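Local coordinates for cryptic loci regulator 2 (Schizosaccharomyces pombe 972h-, PDB 5IKJ), which acts upstream of histone deacetylases in the SHREC repressor complex, promoting heterochromatic transcriptional silencing and proper nucleosome positioning in fission yeast, at residues A[19-24]-A[191-196]; A[149-154]-A[169-174]; A[183-188]-A[205-210]. One frame throughout, in Å; residues are numbered along the deposited sequence.

In the fold
The three contacts lie within about 13 Å of one another, centre to centre, around one zinc-bearing corner of the fold. Contact 2 is the most deeply buried: strands 152-156 and 168-172 pair through backbone hydrogen bonds and pack aromatic and leucine side chains. Contact 1, partly buried, and contact 3, at the surface, both use helix 183-195, the former near its C-terminal end and the latter over its first turns. Contact 1 depends on indole and leucine packing with one weak hydrogen bond; contact 3 has a bridging water and metal-bound thiolates. Asp-21 to Tyr-151 joins contacts 1 and 2, while His-174 and Cys-209 bring contacts 2 and 3 together.

Contact 1 (A[19-24]-A[191-196])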
loop_
_atom_site.group_PDB
_atom_site.type_symbol
_atom_site.label_atom_id
_atom_site.label_comp_id
_atom_site.label_asym_id
_atom_site.label_seq_id
_atom_site.Cartn_x
_atom_site.Cartn_y
_atom_site.Cartn_z
ATOM N N TRP A 19 -17.052 -17.333 -12.702
ATOM C CA TRP A 19 -17.079 -17.429 -14.154
ATOM C C TRP A 19 -15.756 -18.002 -14.645
ATOM O O TRP A 19 -14.753 -18.012 -13.926
ATOM C CB TRP A 19 -17.343 -16.064 -14.806
ATOM C CG TRP A 19 -16.107 -15.255 -15.045
ATOM C CD1 TRP A 19 -15.403 -14.537 -14.123
ATOM C CD2 TRP A 19 -15.433 -15.072 -16.296
ATOM N NE1 TRP A 19 -14.329 -13.922 -14.722
ATOM C CE2 TRP A 19 -14.325 -14.236 -16.055
ATOM C CE3 TRP A 19 -15.657 -15.538 -17.594
ATOM C CZ2 TRP A 19 -13.445 -13.854 -17.066
ATOM C CZ3 TRP A 19 -14.781 -15.159 -18.596
ATOM C CH2 TRP A 19 -13.690 -14.326 -18.326
ATOM N N SER A 20 -15.765 -18.475 -15.890
ATOM C CA SER A 20 -14.599 -19.116 -16.477
ATOM C C SER A 20 -14.588 -18.881 -17.980
ATOM O O SER A 20 -15.627 -18.970 -18.638
ATOM C CB SER A 20 -14.586 -20.623 -16.187
ATOM O OG SER A 20 -13.694 -21.300 -17.055
ATOM N N ASP A 21 -13.405 -18.579 -18.512
ATOM C CA ASP A 21 -13.194 -18.461 -19.947
ATOM C C ASP A 21 -12.772 -19.781 -20.582
ATOM O O ASP A 21 -12.442 -19.806 -21.773
ATOM C CB ASP A 21 -12.136 -17.392 -20.235
ATOM C CG ASP A 21 -10.749 -17.806 -19.779
ATOM O OD1 ASP A 21 -10.648 -18.633 -18.846
ATOM O OD2 ASP A 21 -9.759 -17.306 -20.351
ATOM N N GLY A 22 -12.781 -20.872 -19.819
ATOM C CA GLY A 22 -12.294 -22.135 -20.340
ATOM C C GLY A 22 -13.095 -22.610 -21.535
ATOM O O GLY A 22 -14.300 -22.373 -21.643
ATOM N N ARG A 23 -12.407 -23.296 -22.447
ATOM C CA ARG A 23 -13.022 -23.861 -23.641
ATOM C C ARG A 23 -12.701 -25.346 -23.690
ATOM O O ARG A 23 -11.529 -25.729 -23.775
ATOM C CB ARG A 23 -12.529 -23.158 -24.908
ATOM C CG ARG A 23 -12.851 -21.674 -24.943
ATOM C CD ARG A 23 -12.797 -21.101 -26.352
ATOM N NE ARG A 23 -14.135 -20.935 -26.921
ATOM C CZ ARG A 23 -14.623 -21.606 -27.963
ATOM N NH1 ARG A 23 -13.893 -22.511 -28.603
ATOM N NH2 ARG A 23 -15.859 -21.361 -28.377
ATOM N N SER A 24 -13.743 -26.178 -23.633
ATOM C CA SER A 24 -13.545 -27.623 -23.621
ATOM C C SER A 24 -12.799 -28.105 -24.858
ATOM O O SER A 24 -12.054 -29.089 -24.785
ATOM C CB SER A 24 -14.896 -28.331 -23.514
ATOM O OG SER A 24 -15.701 -28.063 -24.649
ATOM N N TYR A 191 -6.034 -15.887 -10.881
ATOM C CA TYR A 191 -6.240 -14.660 -10.122
ATOM C C TYR A 191 -6.971 -13.612 -10.954
ATOM O O TYR A 191 -7.777 -12.841 -10.422
ATOM C CB TYR A 191 -4.891 -14.132 -9.638
ATOM C CG TYR A 191 -4.959 -12.819 -8.900
ATOM C CD1 TYR A 191 -5.341 -12.768 -7.566
ATOM C CD2 TYR A 191 -4.622 -11.631 -9.532
ATOM C CE1 TYR A 191 -5.396 -11.567 -6.886
ATOM C CE2 TYR A 191 -4.672 -10.428 -8.862
ATOM C CZ TYR A 191 -5.060 -10.401 -7.540
ATOM O OH TYR A 191 -5.113 -9.201 -6.869
ATOM N N TRP A 192 -6.705 -13.572 -12.261
ATOM C CA TRP A 192 -7.423 -12.655 -13.139
ATOM C C TRP A 192 -8.893 -13.039 -13.258
ATOM O O TRP A 192 -9.763 -12.166 -13.347
ATOM C CB TRP A 192 -6.762 -12.634 -14.517
ATOM C CG TRP A 192 -7.531 -11.872 -15.549
ATOM C CD1 TRP A 192 -7.540 -10.520 -15.732
ATOM C CD2 TRP A 192 -8.397 -12.418 -16.551
ATOM N NE1 TRP A 192 -8.362 -10.190 -16.782
ATOM C CE2 TRP A 192 -8.900 -11.338 -17.302
ATOM C CE3 TRP A 192 -8.799 -13.716 -16.884
ATOM C CZ2 TRP A 192 -9.783 -11.513 -18.366
ATOM C CZ3 TRP A 192 -9.677 -13.888 -17.940
ATOM C CH2 TRP A 192 -10.159 -12.793 -18.668
ATOM N N LEU A 193 -9.189 -14.342 -13.260
ATOM C CA LEU A 193 -10.570 -14.788 -13.414
ATOM C C LEU A 193 -11.438 -14.328 -12.252
ATOM O O LEU A 193 -12.611 -13.989 -12.442
ATOM C CB LEU A 193 -10.620 -16.311 -13.540
ATOM C CG LEU A 193 -10.292 -16.900 -14.914
ATOM C CD1 LEU A 193 -10.202 -18.416 -14.822
ATOM C CD2 LEU A 193 -11.333 -16.488 -15.947
ATOM N N ILE A 194 -10.883 -14.305 -11.039
ATOM C CA ILE A 194 -11.670 -13.935 -9.869
ATOM C C ILE A 194 -11.575 -12.451 -9.529
ATOM O O ILE A 194 -12.408 -11.951 -8.758
ATOM C CB ILE A 194 -11.257 -14.762 -8.640
ATOM C CG1 ILE A 194 -9.813 -14.473 -8.258
ATOM C CG2 ILE A 194 -11.450 -16.250 -8.899
ATOM C CD1 ILE A 194 -9.668 -13.473 -7.151
ATOM N N SER A 195 -10.593 -11.733 -10.074
ATOM C CA SER A 195 -10.358 -10.337 -9.717
ATOM C C SER A 195 -10.894 -9.354 -10.752
ATOM O O SER A 195 -11.580 -8.392 -10.390
ATOM C CB SER A 195 -8.860 -10.093 -9.501
ATOM O OG SER A 195 -8.436 -10.613 -8.253
ATOM N N ASP A 196 -10.596 -9.564 -12.031
ATOM C CA ASP A 196 -10.975 -8.602 -13.065
ATOM C C ASP A 196 -12.477 -8.696 -13.300
ATOM O O ASP A 196 -12.962 -9.611 -13.967
ATOM C CB ASP A 196 -10.195 -8.860 -14.350
ATOM C CG ASP A 196 -10.442 -7.795 -15.407
ATOM O OD1 ASP A 196 -11.140 -6.803 -15.105
ATOM O OD2 ASP A 196 -9.930 -7.945 -16.536
#
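Trp-19 and Leu-193 supply most of the apolar overlap. Methyl CD2 of Leu-193 lies over one face of the six-membered indole ring, 3.9 Å from its centroid, a CH-pi contact offset toward the rim. CG of Leu-193 is anti to its carbonyl carbon (chi1 -80°), a setting from which the methyl reaches the indole. The same methyl has a van der Waals touch from OD1 of Asp-21, 3.7 Å from CD2 of Leu-193. At the edge of the indole, CZ2 of Trp-19 meets CH2 of Trp-192 at 3.8 Å. The two indole planes meet obliquely, 68° apart.

Polar contacts are sparser. NE1 of Trp-19 donates to the backbone O of Leu-193 at 2.9 Å, but the angle of 122° at the hydrogen marks this bond as weak. The carboxylate of Asp-21 is hydrogen-bonded elsewhere: OD1 with OH of Tyr-151 and OD2 with NE2 of His-189, a zinc ligand. Next to it, OG of Ser-20 accepts from the backbone N of Gly-22 at 2.9 Å, forming an ST turn, and also bonds to Thr-149 O.

With an alanine in place of Trp-19, the CD2 methyl of Leu-193 would probably lose its aromatic cover and a gap would open beside Trp-192.

The evidence describes an N-terminal loop laid against the C-terminal end of helix 183-195. Through the Asp-21 to His-189 bond, that loop supplies a second-shell carboxylate to a zinc site of three cysteines and one histidine.

Contact 2 (A[149-154]-A[169-174])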
loop_
_atom_site.group_PDB
_atom_site.type_symbol
_atom_site.label_atom_id
_atom_site.label_comp_id
_atom_site.label_asym_id
_atom_site.label_seq_id
_atom_site.Cartn_x
_atom_site.Cartn_y
_atom_site.Cartn_z
ATOM N N THR A 149 -14.580 -24.105 -14.736
ATOM C CA THR A 149 -15.309 -24.831 -15.767
ATOM C C THR A 149 -14.514 -24.881 -17.065
ATOM O O THR A 149 -13.937 -23.882 -17.498
ATOM C CB THR A 149 -16.672 -24.169 -16.009
ATOM O OG1 THR A 149 -17.477 -24.291 -14.829
ATOM C CG2 THR A 149 -17.405 -24.813 -17.187
ATOM N N ASN A 150 -14.478 -26.069 -17.669
ATOM C CA ASN A 150 -13.863 -26.354 -18.969
ATOM C C ASN A 150 -12.340 -26.412 -18.923
ATOM O O ASN A 150 -11.710 -26.457 -19.990
ATOM C CB ASN A 150 -14.287 -25.345 -20.043
ATOM C CG ASN A 150 -15.702 -25.580 -20.532
ATOM O OD1 ASN A 150 -16.509 -26.212 -19.852
ATOM N ND2 ASN A 150 -16.006 -25.080 -21.724
ATOM N N TYR A 151 -11.724 -26.420 -17.744
ATOM C CA TYR A 151 -10.293 -26.662 -17.619
ATOM C C TYR A 151 -10.051 -28.118 -17.237
ATOM O O TYR A 151 -10.786 -28.688 -16.425
ATOM C CB TYR A 151 -9.659 -25.735 -16.579
ATOM C CG TYR A 151 -9.355 -24.346 -17.101
ATOM C CD1 TYR A 151 -10.343 -23.371 -17.159
ATOM C CD2 TYR A 151 -8.079 -24.010 -17.535
ATOM C CE1 TYR A 151 -10.068 -22.102 -17.636
ATOM C CE2 TYR A 151 -7.794 -22.743 -18.013
ATOM C CZ TYR A 151 -8.793 -21.793 -18.061
ATOM O OH TYR A 151 -8.518 -20.530 -18.536
ATOM N N GLN A 152 -9.017 -28.714 -17.829
ATOM C CA GLN A 152 -8.695 -30.121 -17.622
ATOM C C GLN A 152 -7.223 -30.256 -17.262
ATOM O O GLN A 152 -6.358 -29.704 -17.949
ATOM C CB GLN A 152 -9.015 -30.949 -18.871
ATOM C CG GLN A 152 -8.836 -32.449 -18.690
ATOM C CD GLN A 152 -9.804 -33.039 -17.686
ATOM O OE1 GLN A 152 -9.395 -33.606 -16.672
ATOM N NE2 GLN A 152 -11.096 -32.912 -17.963
ATOM N N LEU A 153 -6.947 -30.990 -16.188
ATOM C CA LEU A 153 -5.588 -31.205 -15.712
ATOM C C LEU A 153 -5.026 -32.508 -16.272
ATOM O O LEU A 153 -5.763 -33.457 -16.549
ATOM C CB LEU A 153 -5.561 -31.236 -14.183
ATOM C CG LEU A 153 -4.200 -31.385 -13.503
ATOM C CD1 LEU A 153 -3.346 -30.144 -13.717
ATOM C CD2 LEU A 153 -4.386 -31.666 -12.021
ATOM N N TYR A 154 -3.704 -32.542 -16.437
ATOM C CA TYR A 154 -3.028 -33.701 -17.005
ATOM C C TYR A 154 -1.665 -33.876 -16.352
ATOM O O TYR A 154 -1.058 -32.912 -15.879
ATOM C CB TYR A 154 -2.832 -33.566 -18.520
ATOM C CG TYR A 154 -4.110 -33.490 -19.320
ATOM C CD1 TYR A 154 -4.803 -32.293 -19.443
ATOM C CD2 TYR A 154 -4.612 -34.609 -19.968
ATOM C CE1 TYR A 154 -5.966 -32.217 -20.180
ATOM C CE2 TYR A 154 -5.776 -34.543 -20.705
ATOM C CZ TYR A 154 -6.450 -33.345 -20.809
ATOM O OH TYR A 154 -7.612 -33.275 -21.543
ATOM N N PHE A 169 2.684 -31.108 -14.925
ATOM C CA PHE A 169 1.231 -31.131 -14.798
ATOM C C PHE A 169 0.659 -29.995 -15.638
ATOM O O PHE A 169 0.786 -28.821 -15.274
ATOM C CB PHE A 169 0.816 -31.017 -13.332
ATOM C CG PHE A 169 1.361 -32.120 -12.469
ATOM C CD1 PHE A 169 0.730 -33.351 -12.415
ATOM C CD2 PHE A 169 2.511 -31.929 -11.720
ATOM C CE1 PHE A 169 1.231 -34.370 -11.625
ATOM C CE2 PHE A 169 3.018 -32.944 -10.928
ATOM C CZ PHE A 169 2.376 -34.166 -10.882
ATOM N N TRP A 170 0.028 -30.348 -16.753
ATOM C CA TRP A 170 -0.465 -29.379 -17.722
ATOM C C TRP A 170 -1.963 -29.164 -17.547
ATOM O O TRP A 170 -2.723 -30.122 -17.369
ATOM C CB TRP A 170 -0.172 -29.842 -19.152
ATOM C CG TRP A 170 1.276 -29.782 -19.528
ATOM C CD1 TRP A 170 2.342 -29.641 -18.686
ATOM C CD2 TRP A 170 1.817 -29.855 -20.850
ATOM N NE1 TRP A 170 3.513 -29.624 -19.404
ATOM C CE2 TRP A 170 3.218 -29.754 -20.735
ATOM C CE3 TRP A 170 1.252 -29.997 -22.121
ATOM C CZ2 TRP A 170 4.061 -29.787 -21.843
ATOM C CZ3 TRP A 170 2.089 -30.034 -23.217
ATOM C CH2 TRP A 170 3.479 -29.930 -23.073
ATOM N N LEU A 171 -2.381 -27.902 -17.601
ATOM C CA LEU A 171 -3.790 -27.526 -17.511
ATOM C C LEU A 171 -4.206 -26.893 -18.834
ATOM O O LEU A 171 -3.742 -25.801 -19.178
ATOM C CB LEU A 171 -4.025 -26.566 -16.348
ATOM C CG LEU A 171 -5.492 -26.257 -16.036
ATOM C CD1 LEU A 171 -6.155 -27.442 -15.354
ATOM C CD2 LEU A 171 -5.608 -25.007 -15.183
ATOM N N TYR A 172 -5.072 -27.578 -19.574
ATOM C CA TYR A 172 -5.647 -27.039 -20.796
ATOM C C TYR A 172 -6.975 -26.349 -20.497
ATOM O O TYR A 172 -7.579 -26.540 -19.439
ATOM C CB TYR A 172 -5.860 -28.142 -21.834
ATOM C CG TYR A 172 -4.600 -28.596 -22.543
ATOM C CD1 TYR A 172 -3.762 -29.548 -21.977
ATOM C CD2 TYR A 172 -4.259 -28.084 -23.789
ATOM C CE1 TYR A 172 -2.614 -29.970 -22.627
ATOM C CE2 TYR A 172 -3.114 -28.499 -24.447
ATOM C CZ TYR A 172 -2.296 -29.442 -23.861
ATOM O OH TYR A 172 -1.157 -29.860 -24.510
ATOM N N GLY A 173 -7.427 -25.540 -21.454
ATOM C CA GLY A 173 -8.673 -24.813 -21.312
ATOM C C GLY A 173 -8.573 -23.368 -21.755
ATOM O O GLY A 173 -9.576 -22.755 -22.130
ATOM N N HIS A 174 -7.365 -22.816 -21.725
ATOM C CA HIS A 174 -7.184 -21.415 -22.068
ATOM C C HIS A 174 -7.584 -21.181 -23.525
ATOM O O HIS A 174 -7.277 -22.007 -24.392
ATOM C CB HIS A 174 -5.730 -20.998 -21.845
ATOM C CG HIS A 174 -5.506 -19.521 -21.911
ATOM N ND1 HIS A 174 -5.206 -18.864 -23.084
ATOM C CD2 HIS A 174 -5.537 -18.570 -20.947
ATOM C CE1 HIS A 174 -5.061 -17.573 -22.841
ATOM N NE2 HIS A 174 -5.258 -17.370 -21.551
#
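Tyr-151 and Leu-171 form the apolar centre, their side chains crossing at about a right angle with CD2 of each 3.6 Å from the other. CA of Gly-173 sits over one face of the Tyr-151 ring, 4.1 Å from the centroid, as a CH-pi contact. A beta carbon there would clash with CD2 of Tyr-151, and the backbone angles of Gly-173 independently call for glycine. Leu-153 joins the same face of the sheet as Leu-171, its CB 4.0 Å from CD1 of Leu-171, and both leucines pack on Tyr-55 of helix 50-67.

On the reverse face, Tyr-154 and Tyr-172 make an offset edge-to-face pair, the edge of Tyr-172 turned to the face of Tyr-154, with centroids 5.7 Å apart and planes at 85°. CG of Tyr-154 is anti to its carbonyl carbon (chi1 -63°), an orientation that brings its ring alongside the neighbouring strand.

Farther out, the backbone supplies the polar frame. Gln-152 and Tyr-172 form a hydrogen-bonded pair: N of Gln-152 donates to O of Tyr-172 at 3.1 Å, and N of Tyr-172 donates to O of Gln-152 at 3.0 Å. Tyr-154 and Trp-170 form the next such pair; N of Trp-170 reaches O of Tyr-154 at 2.9 Å, whereas the return bond is weak. Between the two, Leu-153 and Leu-171 form the non-hydrogen-bonded pair. At the polar edge, ND1 of His-174 bonds to Ser-176.

The alternating pairs, and strand axes at 159°, define an antiparallel beta hairpin, whose strand 152-156 also pairs with strand 42-44.

Contact 3 (A[183-188]-A[205-210]); sequences VNDFLH and CCVLCS. With ZN (zinc ion), chain C.
His-188 and Cys-206 meet through their aliphatic parts: CB of His-188 lies 3.7 Å from CA of Cys-206, and their CA atoms are the nearest CA pair across the segments. One helical turn earlier, OD1 of Asp-185 comes to 3.8 Å from CG2 of Val-207, the two side chains crossing at a slant. CG of Asp-185 is anti to its carbonyl carbon (chi1 -71°), which lays the carboxylate along the helix flank, within van der Waals distance of that methyl.

The segments are bridged in polar fashion by a single water, which donates to O of His-188 and accepts from N of Cys-205, each at 2.9 Å. It thus links a helix carbonyl to the loop preceding helix 207-210.

Metal coordination dominates the cysteine side. SG of Cys-206 binds zinc at 2.4 Å, and SG of Cys-209 does so at 2.4 Å; His-189, which follows 183-188 directly on the same helix, and Cys-204 complete the four-ligand site. Cys-206 is also the N-cap of helix 207-210, its SG accepting from N of Cys-209 at 3.4 Å with an angle of 151°. One sulfur therefore serves both the metal and the helix start.

With no direct hydrogen bond and only a few van der Waals touches across the segments, the association probably owes more to zinc. The N-H to sulfur bond probably disperses some negative charge from the Cys-206 thiolate, as is usual in cysteine-rich zinc sites, while the metal fastens the cysteine-bearing turn to the helix carrying His-189.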
loop_
_atom_site.group_PDB
_atom_site.type_symbol
_atom_site.label_atom_id
_atom_site.label_comp_id
_atom_site.label_asym_id
_atom_site.label_seq_id
_atom_site.Cartn_x
_atom_site.Cartn_y
_atom_site.Cartn_z
ATOM N N VAL A 183 1.543 -25.140 -12.207
ATOM C CA VAL A 183 0.511 -24.515 -11.385
ATOM C C VAL A 183 0.824 -23.042 -11.177
ATOM O O VAL A 183 -0.086 -22.223 -10.999
ATOM C CB VAL A 183 0.378 -25.258 -10.040
ATOM C CG1 VAL A 183 1.675 -25.166 -9.241
ATOM C CG2 VAL A 183 -0.794 -24.710 -9.239
ATOM N N ASN A 184 2.107 -22.680 -11.200
ATOM C CA ASN A 184 2.496 -21.292 -10.974
ATOM C C ASN A 184 2.071 -20.401 -12.135
ATOM O O ASN A 184 1.682 -19.247 -11.926
ATOM C CB ASN A 184 4.007 -21.208 -10.754
ATOM C CG ASN A 184 4.494 -22.181 -9.696
ATOM O OD1 ASN A 184 4.970 -23.273 -10.014
ATOM N ND2 ASN A 184 4.375 -21.793 -8.431
ATOM N N ASP A 185 2.135 -20.916 -13.366
ATOM C CA ASP A 185 1.718 -20.121 -14.518
ATOM C C ASP A 185 0.204 -19.959 -14.557
ATOM O O ASP A 185 -0.301 -18.883 -14.894
ATOM C CB ASP A 185 2.226 -20.763 -15.809
ATOM C CG ASP A 185 3.730 -20.641 -15.970
ATOM O OD1 ASP A 185 4.338 -19.785 -15.295
ATOM O OD2 ASP A 185 4.303 -21.398 -16.781
ATOM N N PHE A 186 -0.537 -21.018 -14.217
ATOM C CA PHE A 186 -1.992 -20.923 -14.185
ATOM C C PHE A 186 -2.469 -19.932 -13.134
ATOM O O PHE A 186 -3.493 -19.269 -13.330
ATOM C CB PHE A 186 -2.605 -22.296 -13.914
ATOM C CG PHE A 186 -4.064 -22.243 -13.556
ATOM C CD1 PHE A 186 -5.005 -21.843 -14.489
ATOM C CD2 PHE A 186 -4.493 -22.592 -12.287
ATOM C CE1 PHE A 186 -6.348 -21.794 -14.165
ATOM C CE2 PHE A 186 -5.836 -22.546 -11.956
ATOM C CZ PHE A 186 -6.764 -22.146 -12.897
ATOM N N LEU A 187 -1.743 -19.811 -12.020
ATOM C CA LEU A 187 -2.230 -19.010 -10.902
ATOM C C LEU A 187 -2.524 -17.576 -11.324
ATOM O O LEU A 187 -3.512 -16.982 -10.874
ATOM C CB LEU A 187 -1.216 -19.025 -9.759
ATOM C CG LEU A 187 -1.502 -19.973 -8.596
ATOM C CD1 LEU A 187 -0.398 -19.850 -7.570
ATOM C CD2 LEU A 187 -2.855 -19.687 -7.949
ATOM N N HIS A 188 -1.679 -16.998 -12.176
ATOM C CA HIS A 188 -1.900 -15.619 -12.595
ATOM C C HIS A 188 -3.195 -15.485 -13.386
ATOM O O HIS A 188 -3.936 -14.512 -13.212
ATOM C CB HIS A 188 -0.706 -15.122 -13.408
ATOM C CG HIS A 188 0.548 -14.983 -12.603
ATOM N ND1 HIS A 188 0.790 -13.897 -11.789
ATOM C CD2 HIS A 188 1.623 -15.796 -12.476
ATOM C CE1 HIS A 188 1.962 -14.045 -11.199
ATOM N NE2 HIS A 188 2.488 -15.189 -11.599
ATOM N N CYS A 205 -1.799 -10.973 -16.121
ATOM C CA CYS A 205 -0.346 -11.068 -16.154
ATOM C C CYS A 205 0.155 -12.442 -16.578
ATOM O O CYS A 205 1.372 -12.634 -16.674
ATOM C CB CYS A 205 0.239 -10.732 -14.778
ATOM S SG CYS A 205 -0.304 -9.159 -14.082
ATOM N N CYS A 206 -0.737 -13.395 -16.835
ATOM C CA CYS A 206 -0.305 -14.761 -17.085
ATOM C C CYS A 206 0.412 -14.860 -18.428
ATOM O O CYS A 206 0.295 -13.991 -19.296
ATOM C CB CYS A 206 -1.496 -15.720 -17.049
ATOM S SG CYS A 206 -2.249 -16.051 -18.658
ATOM N N VAL A 207 1.153 -15.957 -18.599
ATOM C CA VAL A 207 2.033 -16.093 -19.755
ATOM C C VAL A 207 1.229 -16.210 -21.042
ATOM O O VAL A 207 1.677 -15.761 -22.103
ATOM C CB VAL A 207 2.970 -17.306 -19.584
ATOM C CG1 VAL A 207 4.087 -17.259 -20.620
ATOM C CG2 VAL A 207 3.554 -17.358 -18.176
ATOM N N LEU A 208 0.037 -16.808 -20.981
ATOM C CA LEU A 208 -0.715 -17.082 -22.200
ATOM C C LEU A 208 -1.493 -15.866 -22.687
ATOM O O LEU A 208 -1.785 -15.767 -23.884
ATOM C CB LEU A 208 -1.660 -18.264 -21.972
ATOM C CG LEU A 208 -0.988 -19.596 -21.620
ATOM C CD1 LEU A 208 -2.031 -20.690 -21.452
ATOM C CD2 LEU A 208 0.040 -20.006 -22.667
ATOM N N CYS A 209 -1.833 -14.938 -21.794
ATOM C CA CYS A 209 -2.469 -13.692 -22.206
ATOM C C CYS A 209 -1.461 -12.592 -22.498
ATOM O O CYS A 209 -1.745 -11.705 -23.311
ATOM C CB CYS A 209 -3.437 -13.203 -21.123
ATOM S SG CYS A 209 -4.680 -14.414 -20.618
ATOM N N SER A 210 -0.289 -12.632 -21.860
ATOM C CA SER A 210 0.678 -11.547 -21.946
ATOM C C SER A 210 1.933 -11.891 -22.733
ATOM O O SER A 210 2.633 -10.974 -23.170
ATOM C CB SER A 210 1.091 -11.100 -20.536
ATOM O OG SER A 210 -0.009 -10.548 -19.835
HETATM ZN ZN ZN C . -4.326 -14.930 -18.344
HETATM O O HOH W 1 -3.324 -11.703 -13.763
#